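Local coordinates for protein mitochondrial enolase superfamily member 1 (Homo sapiens, PDB 4A35) that dehydrates L-fuconate to 2-keto-3-deoxy-L-fuconate, using a magnesium ion to stabilise the enediolate intermediate in the breakdown of L-fucose, at residues I151-I156 with L160-A165; G91-L96 with V336-S341; Y200-L205 with C235-D240; A26-T31 with V224-Q229. All blocks are in the same frame, centred on the assembly; numbering follows the deposited sequence. Where two conformers were deposited one is given.

Contact 1 of 4, residues I151-I156 with L160-A165. With EDO (1,2-ethanediol), chain J.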
loop_
_atom_site.group_PDB
_atom_site.type_symbol
_atom_site.label_atom_id
_atom_site.label_comp_id
_atom_site.label_asym_id
_atom_site.label_seq_id
_atom_site.Cartn_x
_atom_site.Cartn_y
_atom_site.Cartn_z
ATOM N N ILE A 151 20.668 5.489 -3.435
ATOM C CA ILE A 151 19.465 4.895 -3.996
ATOM C C ILE A 151 19.409 3.376 -3.925
ATOM O O ILE A 151 20.355 2.689 -4.310
ATOM C CB ILE A 151 19.318 5.356 -5.492
ATOM C CG1 ILE A 151 19.200 6.906 -5.628
ATOM C CG2 ILE A 151 18.145 4.630 -6.160
ATOM C CD1 ILE A 151 19.555 7.360 -7.062
ATOM N N ASP A 152 18.247 2.858 -3.479
ATOM C CA ASP A 152 17.959 1.434 -3.520
ATOM C C ASP A 152 17.365 1.076 -4.895
ATOM O O ASP A 152 16.273 1.518 -5.202
ATOM C CB ASP A 152 16.996 1.031 -2.356
ATOM C CG ASP A 152 16.936 -0.474 -2.086
ATOM O OD1 ASP A 152 17.416 -1.278 -2.956
ATOM O OD2 ASP A 152 16.451 -0.849 -1.019
ATOM N N PHE A 153 18.061 0.206 -5.685
ATOM C CA PHE A 153 17.650 -0.219 -7.019
ATOM C C PHE A 153 16.875 -1.535 -6.991
ATOM O O PHE A 153 16.492 -2.017 -8.058
ATOM C CB PHE A 153 18.849 -0.350 -7.971
ATOM C CG PHE A 153 19.444 0.994 -8.334
ATOM C CD1 PHE A 153 20.361 1.625 -7.481
ATOM C CD2 PHE A 153 19.097 1.626 -9.521
ATOM C CE1 PHE A 153 20.925 2.850 -7.827
ATOM C CE2 PHE A 153 19.690 2.846 -9.887
ATOM C CZ PHE A 153 20.577 3.460 -9.033
ATOM N N ARG A 154 16.606 -2.099 -5.798
ATOM C CA ARG A 154 15.837 -3.350 -5.783
ATOM C C ARG A 154 14.516 -3.198 -6.570
ATOM O O ARG A 154 13.822 -2.192 -6.435
ATOM C CB ARG A 154 15.585 -3.884 -4.347
ATOM C CG ARG A 154 14.863 -5.236 -4.373
ATOM C CD ARG A 154 14.987 -6.037 -3.022
ATOM N NE ARG A 154 14.267 -5.350 -1.944
ATOM C CZ ARG A 154 14.159 -5.806 -0.691
ATOM N NH1 ARG A 154 14.802 -6.916 -0.317
ATOM N NH2 ARG A 154 13.473 -5.109 0.221
ATOM N N TYR A 155 14.183 -4.213 -7.366
ATOM C CA TYR A 155 12.948 -4.320 -8.188
ATOM C C TYR A 155 12.919 -3.365 -9.398
ATOM O O TYR A 155 11.908 -3.344 -10.088
ATOM C CB TYR A 155 11.677 -4.132 -7.373
ATOM C CG TYR A 155 11.593 -5.012 -6.139
ATOM C CD1 TYR A 155 11.907 -6.380 -6.204
ATOM C CD2 TYR A 155 11.227 -4.479 -4.906
ATOM C CE1 TYR A 155 11.806 -7.199 -5.062
ATOM C CE2 TYR A 155 11.109 -5.286 -3.766
ATOM C CZ TYR A 155 11.378 -6.653 -3.856
ATOM O OH TYR A 155 11.270 -7.458 -2.726
ATOM N N ILE A 156 13.994 -2.574 -9.640
ATOM C CA ILE A 156 14.005 -1.704 -10.821
ATOM C C ILE A 156 15.259 -1.917 -11.701
ATOM O O ILE A 156 15.340 -1.299 -12.779
ATOM C CB ILE A 156 13.818 -0.176 -10.513
ATOM C CG1 ILE A 156 15.064 0.435 -9.777
ATOM C CG2 ILE A 156 12.491 0.090 -9.752
ATOM C CD1 ILE A 156 15.069 2.009 -9.601
ATOM N N LEU A 160 16.467 0.025 -15.014
ATOM C CA LEU A 160 17.473 1.044 -14.627
ATOM C C LEU A 160 18.475 0.431 -13.666
ATOM O O LEU A 160 18.200 0.276 -12.459
ATOM C CB LEU A 160 16.768 2.273 -13.981
ATOM C CG LEU A 160 17.679 3.460 -13.570
ATOM C CD1 LEU A 160 17.909 4.452 -14.770
ATOM C CD2 LEU A 160 17.074 4.202 -12.343
ATOM N N THR A 161 19.638 0.050 -14.221
ATOM C CA THR A 161 20.743 -0.445 -13.401
ATOM C C THR A 161 21.477 0.760 -12.793
ATOM O O THR A 161 21.224 1.919 -13.178
ATOM C CB THR A 161 21.723 -1.282 -14.263
ATOM O OG1 THR A 161 22.346 -0.419 -15.244
ATOM C CG2 THR A 161 21.046 -2.491 -14.962
ATOM N N GLU A 162 22.382 0.484 -11.846
ATOM C CA GLU A 162 23.241 1.522 -11.257
ATOM C C GLU A 162 24.050 2.196 -12.374
ATOM O O GLU A 162 24.191 3.410 -12.385
ATOM C CB GLU A 162 24.181 0.907 -10.214
ATOM C CG GLU A 162 23.482 0.490 -8.938
ATOM C CD GLU A 162 24.364 -0.128 -7.872
ATOM O OE1 GLU A 162 25.482 0.391 -7.659
ATOM O OE2 GLU A 162 23.937 -1.126 -7.243
ATOM N N GLU A 163 24.568 1.394 -13.328
ATOM C CA GLU A 163 25.342 1.841 -14.490
ATOM C C GLU A 163 24.464 2.794 -15.369
ATOM O O GLU A 163 24.924 3.839 -15.819
ATOM C CB GLU A 163 25.821 0.599 -15.279
ATOM C CG GLU A 163 26.728 -0.359 -14.490
ATOM C CD GLU A 163 26.221 -1.160 -13.291
ATOM O OE1 GLU A 163 25.015 -1.502 -13.228
ATOM O OE2 GLU A 163 27.064 -1.493 -12.425
ATOM N N ASP A 164 23.207 2.412 -15.613
ATOM C CA ASP A 164 22.264 3.239 -16.420
ATOM C C ASP A 164 22.052 4.600 -15.755
ATOM O O ASP A 164 21.973 5.606 -16.452
ATOM C CB ASP A 164 20.873 2.598 -16.547
ATOM C CG ASP A 164 20.784 1.341 -17.365
ATOM O OD1 ASP A 164 21.611 1.176 -18.297
ATOM O OD2 ASP A 164 19.902 0.518 -17.073
ATOM N N ALA A 165 21.902 4.593 -14.400
ATOM C CA ALA A 165 21.695 5.797 -13.571
ATOM C C ALA A 165 22.929 6.689 -13.697
ATOM O O ALA A 165 22.803 7.892 -13.896
ATOM C CB ALA A 165 21.471 5.392 -12.110
HETATM C C1 EDO J . 18.370 -2.533 -18.177
HETATM O O1 EDO J . 19.360 -1.558 -18.468
HETATM C C2 EDO J . 17.723 -2.959 -19.514
HETATM O O2 EDO J . 17.345 -1.767 -20.212
#
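The ring of F153 is sandwiched: CG of E162, in the conformer described, sits 3.6 Å above the plane on one face, and CG2 of I151, from two residues earlier in the same loop, lies 3.7 Å above the other, both displaced toward the rim. The first is a CH-pi contact, 24° off the ring normal. At the ring edge, CD2 meets the carbonyl O of L160 at 3.4 Å, and CZ meets CB of A165 at 3.7 Å. The chi1 of -70° sets the ring beside its own backbone N and sends it into the turn entering the next helix. CD2 of L160 links two neighbours, touching CE2 of F153 and also CD1 of I156, whose side chain runs alongside it in the same direction. The backbone closes the turn with a 2.8 Å bond from L160 N to I156 O. At the helix start, T161 and D164 form a capping box, T161 OG1 taking the amide of D164 while D164 OD2 takes that of T161. D164 OD2 also accepts O1 of a 1,2-ethanediol, probably from the crystallisation liquor, at 2.6 Å. On the other limb, D152 OD1 takes R154 N in an Asx turn. This is a buried turn leading from a loop into helix 162-171, away from the substrate and magnesium sites, fixed mainly by one aromatic ring. Y155 bonds to the second subunit, its N to D257 and its OH to the carbonyl of Q254. I151 and L160 rest on helix 335-348, F153 reaches helix 89-97 at R90, and I156 touches helix 311-319 at R311.

Contact 2 of 4, residues G91-L96 with V336-S341; sequences GFYRQL and VNENLS
Helices 89-97 and 335-348 come closest within these segments at Y93 and N337, whose CA atoms stand 7.6 Å apart, a spacing bridged by side chains with no hydrogen bond across. Y93 carries the contact from its side. With chi1 at -174°, its CG is anti to the backbone N, and the ring reaches across to the second helix, ending at E338. Its CD2 lies 3.7 Å from CB of N337, an oblique approach in which the two side chains run antiparallel, each passing the other's flank, ring and amide planes 35° apart. Further out, the phenol oxygen reaches the glutamate: Y93 OH is 3.4 Å from CD of E338 and 3.5 Å from its CB, with the ring and carboxylate planes 67° apart. The polar ends of all three side chains find their partners elsewhere. Y93 OH is hydrogen-bonded to E108, the amide of N337 is held at both ends by the carbonyl of C150 and the indole NH of W124, and the carboxylate of E338 is gripped by G334 N, H113 and a salt bridge to R311. Such a set of bonds would hold the amide and carboxylate in fixed rotations, and the tyrosine probably meets neighbours with little freedom to turn. Within the second helix, S341 OG adds a bond of 2.7 Å to the carbonyl O of E338, lying in the carbonyl plane on a lone pair. The contact joins the N-terminal capping domain to an outer helix of the barrel domain, the two-domain architecture of the mandelate racemase/muconate lactonizing enzyme family, and lies away from the substrate and magnesium sites.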
loop_
_atom_site.group_PDB
_atom_site.type_symbol
_atom_site.label_atom_id
_atom_site.label_comp_id
_atom_site.label_asym_id
_atom_site.label_seq_id
_atom_site.Cartn_x
_atom_site.Cartn_y
_atom_site.Cartn_z
ATOM N N GLY A 91 21.808 1.485 2.210
ATOM C CA GLY A 91 21.720 0.567 3.348
ATOM C C GLY A 91 20.710 1.023 4.380
ATOM O O GLY A 91 19.867 0.234 4.833
ATOM N N PHE A 92 20.764 2.330 4.736
ATOM C CA PHE A 92 19.813 2.907 5.722
ATOM C C PHE A 92 18.370 2.869 5.176
ATOM O O PHE A 92 17.421 2.480 5.894
ATOM C CB PHE A 92 20.229 4.337 6.069
ATOM C CG PHE A 92 19.359 4.968 7.124
ATOM C CD1 PHE A 92 19.399 4.515 8.444
ATOM C CD2 PHE A 92 18.480 5.992 6.797
ATOM C CE1 PHE A 92 18.640 5.130 9.428
ATOM C CE2 PHE A 92 17.701 6.607 7.794
ATOM C CZ PHE A 92 17.777 6.155 9.098
ATOM N N TYR A 93 18.222 3.228 3.874
ATOM C CA TYR A 93 16.945 3.144 3.182
ATOM C C TYR A 93 16.367 1.708 3.270
ATOM O O TYR A 93 15.203 1.519 3.663
ATOM C CB TYR A 93 17.116 3.572 1.710
ATOM C CG TYR A 93 15.796 3.646 0.981
ATOM C CD1 TYR A 93 15.248 2.514 0.363
ATOM C CD2 TYR A 93 15.035 4.819 0.995
ATOM C CE1 TYR A 93 14.018 2.577 -0.291
ATOM C CE2 TYR A 93 13.783 4.880 0.397
ATOM C CZ TYR A 93 13.271 3.752 -0.238
ATOM O OH TYR A 93 12.022 3.813 -0.810
ATOM N N ARG A 94 17.208 0.680 2.972
ATOM C CA ARG A 94 16.785 -0.723 3.039
ATOM C C ARG A 94 16.373 -1.117 4.496
ATOM O O ARG A 94 15.434 -1.881 4.676
ATOM C CB ARG A 94 17.907 -1.647 2.509
ATOM C CG ARG A 94 17.586 -3.138 2.505
ATOM C CD ARG A 94 16.540 -3.533 1.459
ATOM N NE ARG A 94 17.010 -3.307 0.091
ATOM C CZ ARG A 94 17.794 -4.154 -0.571
ATOM N NH1 ARG A 94 18.179 -5.294 -0.005
ATOM N NH2 ARG A 94 18.193 -3.873 -1.800
ATOM N N GLN A 95 17.063 -0.610 5.515
ATOM C CA GLN A 95 16.701 -0.983 6.892
ATOM C C GLN A 95 15.321 -0.404 7.293
ATOM O O GLN A 95 14.505 -1.131 7.896
ATOM C CB GLN A 95 17.783 -0.576 7.897
ATOM C CG GLN A 95 17.448 -0.998 9.323
ATOM C CD GLN A 95 17.209 -2.488 9.594
ATOM O OE1 GLN A 95 16.096 -3.077 9.343
ATOM N NE2 GLN A 95 18.163 -3.041 10.367
ATOM N N LEU A 96 15.028 0.842 6.877
ATOM C CA LEU A 96 13.724 1.449 7.148
ATOM C C LEU A 96 12.582 0.771 6.369
ATOM O O LEU A 96 11.485 0.618 6.922
ATOM C CB LEU A 96 13.695 2.938 6.795
ATOM C CG LEU A 96 14.538 3.891 7.665
ATOM C CD1 LEU A 96 14.147 5.335 7.395
ATOM C CD2 LEU A 96 14.362 3.604 9.147
ATOM N N VAL A 336 13.720 11.666 -0.603
ATOM C CA VAL A 336 14.589 12.052 -1.700
ATOM C C VAL A 336 15.119 10.775 -2.407
ATOM O O VAL A 336 15.097 10.708 -3.647
ATOM C CB VAL A 336 15.719 13.002 -1.179
ATOM C CG1 VAL A 336 16.701 13.348 -2.312
ATOM C CG2 VAL A 336 15.096 14.282 -0.600
ATOM N N ASN A 337 15.482 9.742 -1.623
ATOM C CA ASN A 337 16.101 8.517 -2.181
ATOM C C ASN A 337 15.234 7.880 -3.264
ATOM O O ASN A 337 15.692 7.694 -4.371
ATOM C CB ASN A 337 16.388 7.494 -1.095
ATOM C CG ASN A 337 17.030 8.100 0.140
ATOM O OD1 ASN A 337 16.397 8.851 0.874
ATOM N ND2 ASN A 337 18.282 7.771 0.411
ATOM N N GLU A 338 13.979 7.595 -2.948
ATOM C CA GLU A 338 13.104 6.953 -3.909
ATOM C C GLU A 338 12.681 7.923 -5.015
ATOM O O GLU A 338 12.578 7.494 -6.180
ATOM C CB GLU A 338 11.909 6.354 -3.219
ATOM C CG GLU A 338 11.207 5.381 -4.168
ATOM C CD GLU A 338 10.152 4.509 -3.503
ATOM O OE1 GLU A 338 9.415 5.013 -2.628
ATOM O OE2 GLU A 338 10.031 3.330 -3.912
ATOM N N ASN A 339 12.416 9.229 -4.678
ATOM C CA ASN A 339 12.104 10.209 -5.727
ATOM C C ASN A 339 13.247 10.267 -6.773
ATOM O O ASN A 339 12.946 10.386 -7.959
ATOM C CB ASN A 339 11.889 11.600 -5.144
ATOM C CG ASN A 339 10.429 11.818 -4.833
ATOM O OD1 ASN A 339 9.613 12.041 -5.715
ATOM N ND2 ASN A 339 10.062 11.603 -3.576
ATOM N N LEU A 340 14.532 10.199 -6.335
ATOM C CA LEU A 340 15.675 10.219 -7.282
ATOM C C LEU A 340 15.580 9.048 -8.267
ATOM O O LEU A 340 15.771 9.255 -9.471
ATOM C CB LEU A 340 17.031 10.127 -6.555
ATOM C CG LEU A 340 17.443 11.400 -5.797
ATOM C CD1 LEU A 340 18.645 11.088 -4.869
ATOM C CD2 LEU A 340 17.789 12.512 -6.782
ATOM N N SER A 341 15.246 7.845 -7.752
ATOM C CA SER A 341 15.127 6.625 -8.601
ATOM C C SER A 341 14.005 6.797 -9.637
ATOM O O SER A 341 14.155 6.348 -10.782
ATOM C CB SER A 341 14.889 5.378 -7.744
ATOM O OG SER A 341 13.589 5.228 -7.191
#

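Contact 3 of 4, residues Y200-L205 with C235-D240; sequences YSDDTL and CQIIRD
L205 and I237 are brought together by two first torsions: L205 holds CG anti to its N (chi1 179°), pushing both methyls toward the second helix, while I237 turns CG1 beside its own N (chi1 -72°), which leaves CG2 facing L205 and carries CD1 out to D202. The CG2 branch meets CD2 of L205 at 3.8 Å, the side chains running obliquely to one another. The longer branch ends at D202, where CD1 of I237 lies 3.3 Å from OD1 in a crossing at about a right angle. That oxygen is nonetheless engaged: D202 OD1 forms a salt bridge with R233, one turn earlier on the same helix as I237, so the methyl packs against the flank of an ion pair. L205 turns its other methyl to the buried side, CD1 lying 4.0 Å from CG1 of I238. Polarity thus falls from the rim at D202 inward through I237 to I238. Helices 202-214 and 228-242 are neighbours on the outside of the barrel. I238 continues inward onto V222 of strand 219-223 and L248 of strand 247-251, the two parallel strands that helix 228-242 connects in a beta-alpha-beta unit.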
loop_
_atom_site.group_PDB
_atom_site.type_symbol
_atom_site.label_atom_id
_atom_site.label_comp_id
_atom_site.label_asym_id
_atom_site.label_seq_id
_atom_site.Cartn_x
_atom_site.Cartn_y
_atom_site.Cartn_z
ATOM N N TYR A 200 -17.482 25.896 -5.292
ATOM C CA TYR A 200 -17.500 27.323 -5.575
ATOM C C TYR A 200 -18.704 27.727 -6.421
ATOM O O TYR A 200 -18.987 27.087 -7.451
ATOM C CB TYR A 200 -16.229 27.747 -6.348
ATOM C CG TYR A 200 -14.905 27.569 -5.642
ATOM C CD1 TYR A 200 -14.760 27.887 -4.287
ATOM C CD2 TYR A 200 -13.764 27.196 -6.348
ATOM C CE1 TYR A 200 -13.523 27.769 -3.645
ATOM C CE2 TYR A 200 -12.525 27.088 -5.722
ATOM C CZ TYR A 200 -12.411 27.365 -4.373
ATOM O OH TYR A 200 -11.187 27.264 -3.771
ATOM N N SER A 201 -19.355 28.833 -6.042
ATOM C CA SER A 201 -20.399 29.424 -6.877
ATOM C C SER A 201 -19.734 29.950 -8.176
ATOM O O SER A 201 -18.504 30.086 -8.224
ATOM C CB SER A 201 -21.086 30.571 -6.128
ATOM O OG SER A 201 -20.191 31.667 -6.009
ATOM N N ASP A 202 -20.536 30.305 -9.195
ATOM C CA ASP A 202 -20.028 30.900 -10.443
ATOM C C ASP A 202 -19.224 32.165 -10.160
ATOM O O ASP A 202 -18.100 32.314 -10.635
ATOM C CB ASP A 202 -21.207 31.248 -11.374
ATOM C CG ASP A 202 -21.802 30.090 -12.154
ATOM O OD1 ASP A 202 -21.515 28.912 -11.800
ATOM O OD2 ASP A 202 -22.565 30.354 -13.110
ATOM N N ASP A 203 -19.817 33.086 -9.383
ATOM C CA ASP A 203 -19.187 34.349 -8.985
ATOM C C ASP A 203 -17.867 34.104 -8.280
ATOM O O ASP A 203 -16.861 34.718 -8.655
ATOM C CB ASP A 203 -20.136 35.155 -8.092
ATOM C CG ASP A 203 -21.274 35.825 -8.847
ATOM O OD1 ASP A 203 -21.166 35.966 -10.093
ATOM O OD2 ASP A 203 -22.249 36.262 -8.188
ATOM N N THR A 204 -17.848 33.203 -7.287
ATOM C CA THR A 204 -16.601 32.898 -6.558
ATOM C C THR A 204 -15.501 32.407 -7.521
ATOM O O THR A 204 -14.341 32.846 -7.454
ATOM C CB THR A 204 -16.854 31.836 -5.487
ATOM O OG1 THR A 204 -17.700 32.381 -4.484
ATOM C CG2 THR A 204 -15.568 31.350 -4.849
ATOM N N LEU A 205 -15.880 31.465 -8.398
ATOM C CA LEU A 205 -14.904 30.891 -9.329
ATOM C C LEU A 205 -14.399 31.980 -10.306
ATOM O O LEU A 205 -13.194 32.014 -10.587
ATOM C CB LEU A 205 -15.514 29.706 -10.078
ATOM C CG LEU A 205 -14.630 29.010 -11.102
ATOM C CD1 LEU A 205 -13.325 28.550 -10.495
ATOM C CD2 LEU A 205 -15.399 27.855 -11.749
ATOM N N CYS A 235 -15.667 24.134 -15.885
ATOM C CA CYS A 235 -14.683 24.145 -16.969
ATOM C C CYS A 235 -15.040 25.256 -17.953
ATOM O O CYS A 235 -14.144 25.956 -18.403
ATOM C CB CYS A 235 -14.607 22.783 -17.658
ATOM S SG CYS A 235 -13.792 21.518 -16.666
ATOM N N GLN A 236 -16.339 25.465 -18.219
ATOM C CA GLN A 236 -16.809 26.560 -19.103
ATOM C C GLN A 236 -16.374 27.933 -18.544
ATOM O O GLN A 236 -15.787 28.741 -19.272
ATOM C CB GLN A 236 -18.332 26.529 -19.295
ATOM C CG GLN A 236 -18.826 27.484 -20.406
ATOM C CD GLN A 236 -18.291 27.080 -21.759
ATOM O OE1 GLN A 236 -18.567 26.000 -22.255
ATOM N NE2 GLN A 236 -17.448 27.894 -22.345
ATOM N N ILE A 237 -16.594 28.156 -17.258
ATOM C CA ILE A 237 -16.208 29.419 -16.607
ATOM C C ILE A 237 -14.689 29.626 -16.714
ATOM O O ILE A 237 -14.252 30.709 -17.110
ATOM C CB ILE A 237 -16.712 29.489 -15.139
ATOM C CG1 ILE A 237 -18.247 29.700 -15.106
ATOM C CG2 ILE A 237 -15.967 30.580 -14.326
ATOM C CD1 ILE A 237 -18.902 29.273 -13.864
ATOM N N ILE A 238 -13.886 28.600 -16.380
ATOM C CA ILE A 238 -12.436 28.780 -16.401
ATOM C C ILE A 238 -11.954 29.028 -17.840
ATOM O O ILE A 238 -11.216 29.979 -18.075
ATOM C CB ILE A 238 -11.701 27.600 -15.718
ATOM C CG1 ILE A 238 -12.099 27.528 -14.210
ATOM C CG2 ILE A 238 -10.180 27.746 -15.882
ATOM C CD1 ILE A 238 -11.617 26.144 -13.529
ATOM N N ARG A 239 -12.355 28.168 -18.779
ATOM C CA ARG A 239 -11.931 28.272 -20.175
ATOM C C ARG A 239 -12.339 29.641 -20.791
ATOM O O ARG A 239 -11.514 30.214 -21.504
ATOM C CB ARG A 239 -12.433 27.050 -20.996
ATOM C CG ARG A 239 -11.914 26.952 -22.435
ATOM C CD ARG A 239 -10.419 27.156 -22.565
ATOM N NE ARG A 239 -9.680 25.897 -22.566
ATOM C CZ ARG A 239 -8.361 25.825 -22.540
ATOM N NH1 ARG A 239 -7.631 26.934 -22.441
ATOM N NH2 ARG A 239 -7.754 24.643 -22.589
ATOM N N ASP A 240 -13.509 30.215 -20.416
ATOM C CA ASP A 240 -13.941 31.541 -20.870
ATOM C C ASP A 240 -13.108 32.670 -20.233
ATOM O O ASP A 240 -12.932 33.708 -20.878
ATOM C CB ASP A 240 -15.424 31.783 -20.549
ATOM C CG ASP A 240 -16.424 30.975 -21.372
ATOM O OD1 ASP A 240 -16.010 30.370 -22.419
ATOM O OD2 ASP A 240 -17.600 30.898 -20.954
#

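Contact 4 of 4, residues A26-T31 with V224-Q229; sequences ADAMHT and VGADLQ
The loop that the capping domain lays beside the active site meets the barrel here, A28 packing against the turn V224-A226 that follows the strand bearing K223, a proton donor/acceptor by similarity. On the loop side the methyl of A28 makes every close contact: its CB lies 3.5 Å from V224 O, 3.5 Å from A226 N and 3.7 Å from A226 CB. G225 makes this turn with a positive phi of 109°, a backbone shape that suits a residue without a side chain. Nearby, a water appears to bridge the two segments, accepting from A28 N at 3.1 Å and lying 2.9 Å from V224 O. The loop is shaped from within by D27. Its OD1 takes two backbone amides, M29 N nearly along the C-O axis and H30 N from above the carboxylate plane, both at 2.7 Å, which makes an Asx turn and an Asx motif. Its OD2 uses the syn lone pair to accept ND1 of H30 at 3.0 Å, in the plane of the imidazole, so that ring and loop are locked together. NE2 of H30 is bonded to R103 of the second subunit, whose W104 also meets the ring edge-to-face. A26 and D27 belong to the probable substrate site, and N253, another such residue, lies near A28. A capping-domain loop meeting a barrel turn is typical of enolase-superfamily active sites, which are built from both domains.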
loop_
_atom_site.group_PDB
_atom_site.type_symbol
_atom_site.label_atom_id
_atom_site.label_comp_id
_atom_site.label_asym_id
_atom_site.label_seq_id
_atom_site.Cartn_x
_atom_site.Cartn_y
_atom_site.Cartn_z
ATOM N N ALA A 26 -11.559 20.982 -1.513
ATOM C CA ALA A 26 -12.434 19.830 -1.797
ATOM C C ALA A 26 -12.223 19.294 -3.209
ATOM O O ALA A 26 -12.156 20.084 -4.165
ATOM C CB ALA A 26 -13.893 20.217 -1.645
ATOM N N ASP A 27 -12.154 17.969 -3.352
ATOM C CA ASP A 27 -12.109 17.376 -4.695
ATOM C C ASP A 27 -13.250 16.353 -4.759
ATOM O O ASP A 27 -14.031 16.245 -3.796
ATOM C CB ASP A 27 -10.709 16.819 -5.058
ATOM C CG ASP A 27 -10.227 15.656 -4.222
ATOM O OD1 ASP A 27 -10.954 14.618 -4.151
ATOM O OD2 ASP A 27 -9.103 15.712 -3.762
ATOM N N ALA A 28 -13.393 15.632 -5.884
ATOM C CA ALA A 28 -14.508 14.679 -6.058
ATOM C C ALA A 28 -14.411 13.448 -5.111
ATOM O O ALA A 28 -15.427 12.771 -4.867
ATOM C CB ALA A 28 -14.566 14.217 -7.489
ATOM N N MET A 29 -13.177 13.100 -4.684
ATOM C CA MET A 29 -12.929 11.949 -3.824
ATOM C C MET A 29 -12.794 12.347 -2.334
ATOM O O MET A 29 -13.399 11.693 -1.461
ATOM C CB MET A 29 -11.669 11.206 -4.327
ATOM C CG MET A 29 -11.432 9.873 -3.623
ATOM S SD MET A 29 -12.687 8.594 -3.994
ATOM C CE MET A 29 -11.954 7.879 -5.518
ATOM N N HIS A 30 -11.951 13.332 -2.051
ATOM C CA HIS A 30 -11.688 13.886 -0.702
ATOM C C HIS A 30 -12.492 15.212 -0.580
ATOM O O HIS A 30 -12.067 16.256 -1.056
ATOM C CB HIS A 30 -10.173 14.094 -0.514
ATOM C CG HIS A 30 -9.370 12.957 -1.083
ATOM N ND1 HIS A 30 -8.843 13.022 -2.367
ATOM C CD2 HIS A 30 -9.120 11.731 -0.569
ATOM C CE1 HIS A 30 -8.212 11.864 -2.567
ATOM N NE2 HIS A 30 -8.362 11.041 -1.528
ATOM N N THR A 31 -13.708 15.106 -0.096
ATOM C CA THR A 31 -14.641 16.228 -0.119
ATOM C C THR A 31 -14.485 17.183 1.092
ATOM O O THR A 31 -15.156 18.212 1.112
ATOM C CB THR A 31 -16.105 15.728 -0.213
ATOM O OG1 THR A 31 -16.511 15.251 1.066
ATOM C CG2 THR A 31 -16.343 14.683 -1.357
ATOM N N VAL A 224 -12.427 17.564 -11.271
ATOM C CA VAL A 224 -13.595 16.975 -11.950
ATOM C C VAL A 224 -13.910 15.603 -11.351
ATOM O O VAL A 224 -13.131 15.094 -10.518
ATOM C CB VAL A 224 -13.344 16.862 -13.503
ATOM C CG1 VAL A 224 -13.062 18.247 -14.144
ATOM C CG2 VAL A 224 -12.228 15.849 -13.824
ATOM N N GLY A 225 -15.015 14.998 -11.799
ATOM C CA GLY A 225 -15.316 13.606 -11.500
ATOM C C GLY A 225 -16.418 13.195 -10.556
ATOM O O GLY A 225 -16.617 11.996 -10.388
ATOM N N ALA A 226 -17.110 14.148 -9.906
ATOM C CA ALA A 226 -18.223 13.805 -9.008
ATOM C C ALA A 226 -19.540 13.987 -9.736
ATOM O O ALA A 226 -20.491 13.230 -9.509
ATOM C CB ALA A 226 -18.189 14.694 -7.754
ATOM N N ASP A 227 -19.607 15.019 -10.588
ATOM C CA ASP A 227 -20.846 15.417 -11.245
ATOM C C ASP A 227 -20.507 16.071 -12.579
ATOM O O ASP A 227 -19.895 17.137 -12.608
ATOM C CB ASP A 227 -21.650 16.380 -10.328
ATOM C CG ASP A 227 -23.013 16.729 -10.923
ATOM O OD1 ASP A 227 -23.054 17.440 -11.967
ATOM O OD2 ASP A 227 -24.024 16.201 -10.425
ATOM N N LEU A 228 -20.875 15.401 -13.675
ATOM C CA LEU A 228 -20.542 15.862 -15.022
ATOM C C LEU A 228 -21.050 17.268 -15.317
ATOM O O LEU A 228 -20.289 18.052 -15.872
ATOM C CB LEU A 228 -21.095 14.869 -16.070
ATOM C CG LEU A 228 -20.791 15.167 -17.530
ATOM C CD1 LEU A 228 -19.289 15.302 -17.781
ATOM C CD2 LEU A 228 -21.411 14.109 -18.410
ATOM N N GLN A 229 -22.330 17.561 -15.026
ATOM C CA GLN A 229 -22.907 18.897 -15.299
ATOM C C GLN A 229 -22.135 19.983 -14.528
ATOM O O GLN A 229 -21.822 21.018 -15.110
ATOM C CB GLN A 229 -24.407 18.949 -14.971
ATOM C CG GLN A 229 -25.301 18.168 -15.978
ATOM C CD GLN A 229 -24.782 18.106 -17.414
ATOM O OE1 GLN A 229 -24.413 17.028 -17.925
ATOM N NE2 GLN A 229 -24.715 19.259 -18.088
HETATM O O HOH W 1 -11.424 15.745 -8.243
#

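How the contacts relate
Contacts 1 and 2 form one cluster, joined by the salt bridge of D152 to R94 and by I151 against S341, whereas contacts 3 and 4 lie on the opposite side of the chain's centre and share helix 228-242. Contact 2 is a buried, interdomain packing of one tyrosine, and contact 1 a buried aromatic turn; contact 3 is a partly buried pairing of outer helices, chiefly aliphatic with a charged rim. Contact 4 also joins the two domains, but beside the substrate site, by backbone atoms and two alanine methyls. Contacts 1 and 4 both reach the second subunit, while contacts 2 and 3 stay within one chain.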